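Local coordinates for protein phosphatidylinositol-specific phospholipase C (Listeria monocytogenes, PDB 2PLC) that belongs to the phosphatidylinositol-specific phospholipase C family, whose X domain adopts a TIM-barrel type of fold, at residues L50-E55 and I89-K95. Numbering follows the deposited sequence.
Sequences LYQQLE and ITQFLKK
Tyr51 and Leu54 of helix 50-55 lie against Ile89 and Phe92 on the last turns of helix 82-95, the two short axes running nearly side by side at 30° and 10.5 Å apart. Both helices belong to the X domain, of the TIM-barrel clan, and share a neighbour in its sheet: Ile101 of strand 101-107 touches Leu54, Ile89 and Phe92. Buried Leu50, Leu54, Ile89 and Phe92 pack together, whereas the group of Tyr51, Glu55 and Lys95 is more exposed. Among the buried residues, CB of Leu54 sits over the centre of one face of the Phe92 ring, a CH-pi contact of 3.8 Å from CB to the ring centroid, while its CD1 branch reaches the root of the ring at CG. With CG anti to the backbone N (chi1 177°), Phe92 extends across to helix 50-55. CE1 of Tyr51 meets the ring of Phe92 at its edge, 4.1 Å from CD1. One turn back, toward Leu50, CD1 of Ile89 touches both leucines, 3.7 Å from Leu50 CD2 and 4.0 Å from Leu54 CD1. The bent chain of Lys95 brings its ammonium group into a salt bridge with Glu55 whose hydrogen bond, NZ to OE2 3.4 Å, is weak. The same NZ approaches the hydroxyl edge of the Tyr51 ring near its plane and donates a very short hydrogen bond of 2.5 Å to Tyr51 OH.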
loop_
_atom_site.group_PDB
_atom_site.type_symbol
_atom_site.label_atom_id
_atom_site.label_comp_id
_atom_site.label_asym_id
_atom_site.label_seq_id
_atom_site.Cartn_x
_atom_site.Cartn_y
_atom_site.Cartn_z
ATOM N N LEU A 50 -1.921 9.657 8.204
ATOM C CA LEU A 50 -2.563 8.414 7.782
ATOM C C LEU A 50 -4.033 8.618 7.484
ATOM O O LEU A 50 -4.513 8.269 6.412
ATOM C CB LEU A 50 -2.407 7.337 8.863
ATOM C CG LEU A 50 -3.108 5.990 8.668
ATOM C CD1 LEU A 50 -2.746 5.371 7.327
ATOM C CD2 LEU A 50 -2.706 5.064 9.790
ATOM N N TYR A 51 -4.723 9.265 8.411
ATOM C CA TYR A 51 -6.143 9.500 8.254
ATOM C C TYR A 51 -6.482 10.385 7.059
ATOM O O TYR A 51 -7.483 10.158 6.376
ATOM C CB TYR A 51 -6.721 10.081 9.538
ATOM C CG TYR A 51 -8.218 10.107 9.496
ATOM C CD1 TYR A 51 -8.951 8.921 9.573
ATOM C CD2 TYR A 51 -8.902 11.304 9.272
ATOM C CE1 TYR A 51 -10.342 8.918 9.415
ATOM C CE2 TYR A 51 -10.291 11.322 9.109
ATOM C CZ TYR A 51 -11.010 10.126 9.178
ATOM O OH TYR A 51 -12.391 10.137 8.988
ATOM N N GLN A 52 -5.652 11.391 6.802
ATOM C CA GLN A 52 -5.888 12.285 5.676
ATOM C C GLN A 52 -5.725 11.545 4.353
ATOM O O GLN A 52 -6.452 11.812 3.396
ATOM C CB GLN A 52 -4.928 13.467 5.715
ATOM C CG GLN A 52 -5.045 14.313 6.952
ATOM C CD GLN A 52 -4.201 15.557 6.865
ATOM O OE1 GLN A 52 -4.700 16.666 7.035
ATOM N NE2 GLN A 52 -2.912 15.385 6.579
ATOM N N GLN A 53 -4.755 10.635 4.306
ATOM C CA GLN A 53 -4.479 9.846 3.109
ATOM C C GLN A 53 -5.666 8.953 2.758
ATOM O O GLN A 53 -6.043 8.837 1.591
ATOM C CB GLN A 53 -3.238 8.984 3.317
ATOM C CG GLN A 53 -1.941 9.762 3.451
ATOM C CD GLN A 53 -0.757 8.853 3.711
ATOM O OE1 GLN A 53 -0.693 7.740 3.185
ATOM N NE2 GLN A 53 0.181 9.313 4.536
ATOM N N LEU A 54 -6.264 8.343 3.776
ATOM C CA LEU A 54 -7.418 7.475 3.566
ATOM C C LEU A 54 -8.587 8.285 3.014
ATOM O O LEU A 54 -9.213 7.883 2.039
ATOM C CB LEU A 54 -7.805 6.765 4.865
ATOM C CG LEU A 54 -6.755 5.804 5.440
ATOM C CD1 LEU A 54 -7.287 5.138 6.703
ATOM C CD2 LEU A 54 -6.380 4.758 4.405
ATOM N N GLU A 55 -8.856 9.439 3.614
ATOM C CA GLU A 55 -9.940 10.300 3.143
ATOM C C GLU A 55 -9.662 10.858 1.746
ATOM O O GLU A 55 -10.589 11.236 1.033
ATOM C CB GLU A 55 -10.189 11.460 4.111
ATOM C CG GLU A 55 -10.802 11.055 5.436
ATOM C CD GLU A 55 -11.649 12.164 6.049
ATOM O OE1 GLU A 55 -11.253 13.353 5.961
ATOM O OE2 GLU A 55 -12.721 11.840 6.614
ATOM N N ILE A 89 -7.085 2.898 11.037
ATOM C CA ILE A 89 -7.587 2.146 9.882
ATOM C C ILE A 89 -8.987 1.616 10.172
ATOM O O ILE A 89 -9.907 1.749 9.365
ATOM C CB ILE A 89 -6.712 0.918 9.568
ATOM C CG1 ILE A 89 -5.241 1.304 9.455
ATOM C CG2 ILE A 89 -7.194 0.261 8.292
ATOM C CD1 ILE A 89 -4.981 2.406 8.481
ATOM N N THR A 90 -9.115 0.998 11.338
ATOM C CA THR A 90 -10.363 0.419 11.804
ATOM C C THR A 90 -11.491 1.443 11.934
ATOM O O THR A 90 -12.623 1.167 11.543
ATOM C CB THR A 90 -10.117 -0.316 13.117
ATOM O OG1 THR A 90 -9.376 -1.506 12.837
ATOM C CG2 THR A 90 -11.404 -0.679 13.789
ATOM N N GLN A 91 -11.183 2.627 12.457
ATOM C CA GLN A 91 -12.190 3.674 12.596
ATOM C C GLN A 91 -12.665 4.143 11.227
ATOM O O GLN A 91 -13.839 4.473 11.048
ATOM C CB GLN A 91 -11.643 4.857 13.397
ATOM C CG GLN A 91 -11.581 4.610 14.898
ATOM C CD GLN A 91 -12.937 4.252 15.492
ATOM O OE1 GLN A 91 -13.842 5.088 15.553
ATOM N NE2 GLN A 91 -13.085 3.005 15.927
ATOM N N PHE A 92 -11.750 4.163 10.259
ATOM C CA PHE A 92 -12.078 4.584 8.903
ATOM C C PHE A 92 -12.995 3.563 8.241
ATOM O O PHE A 92 -13.975 3.927 7.590
ATOM C CB PHE A 92 -10.811 4.749 8.067
ATOM C CG PHE A 92 -11.081 5.113 6.638
ATOM C CD1 PHE A 92 -11.402 6.418 6.292
ATOM C CD2 PHE A 92 -11.052 4.145 5.640
ATOM C CE1 PHE A 92 -11.692 6.756 4.977
ATOM C CE2 PHE A 92 -11.344 4.472 4.316
ATOM C CZ PHE A 92 -11.665 5.781 3.987
ATOM N N LEU A 93 -12.647 2.286 8.381
ATOM C CA LEU A 93 -13.438 1.201 7.805
ATOM C C LEU A 93 -14.804 1.058 8.463
ATOM O O LEU A 93 -15.724 0.479 7.879
ATOM C CB LEU A 93 -12.680 -0.117 7.910
ATOM C CG LEU A 93 -11.467 -0.220 6.996
ATOM C CD1 LEU A 93 -10.714 -1.500 7.279
ATOM C CD2 LEU A 93 -11.923 -0.154 5.548
ATOM N N LYS A 94 -14.922 1.569 9.686
ATOM C CA LYS A 94 -16.166 1.520 10.443
ATOM C C LYS A 94 -17.101 2.608 9.923
ATOM O O LYS A 94 -18.307 2.401 9.791
ATOM C CB LYS A 94 -15.876 1.742 11.931
ATOM C CG LYS A 94 -17.087 1.620 12.844
ATOM C CD LYS A 94 -16.745 1.931 14.301
ATOM C CE LYS A 94 -15.771 0.915 14.893
ATOM N NZ LYS A 94 -15.514 1.155 16.347
ATOM N N LYS A 95 -16.517 3.755 9.595
ATOM C CA LYS A 95 -17.253 4.911 9.095
ATOM C C LYS A 95 -17.633 4.739 7.613
ATOM O O LYS A 95 -18.699 5.177 7.180
ATOM C CB LYS A 95 -16.395 6.163 9.283
ATOM C CG LYS A 95 -17.171 7.453 9.509
ATOM C CD LYS A 95 -16.529 8.610 8.754
ATOM C CE LYS A 95 -15.033 8.678 9.005
ATOM N NZ LYS A 95 -14.308 9.095 7.770
#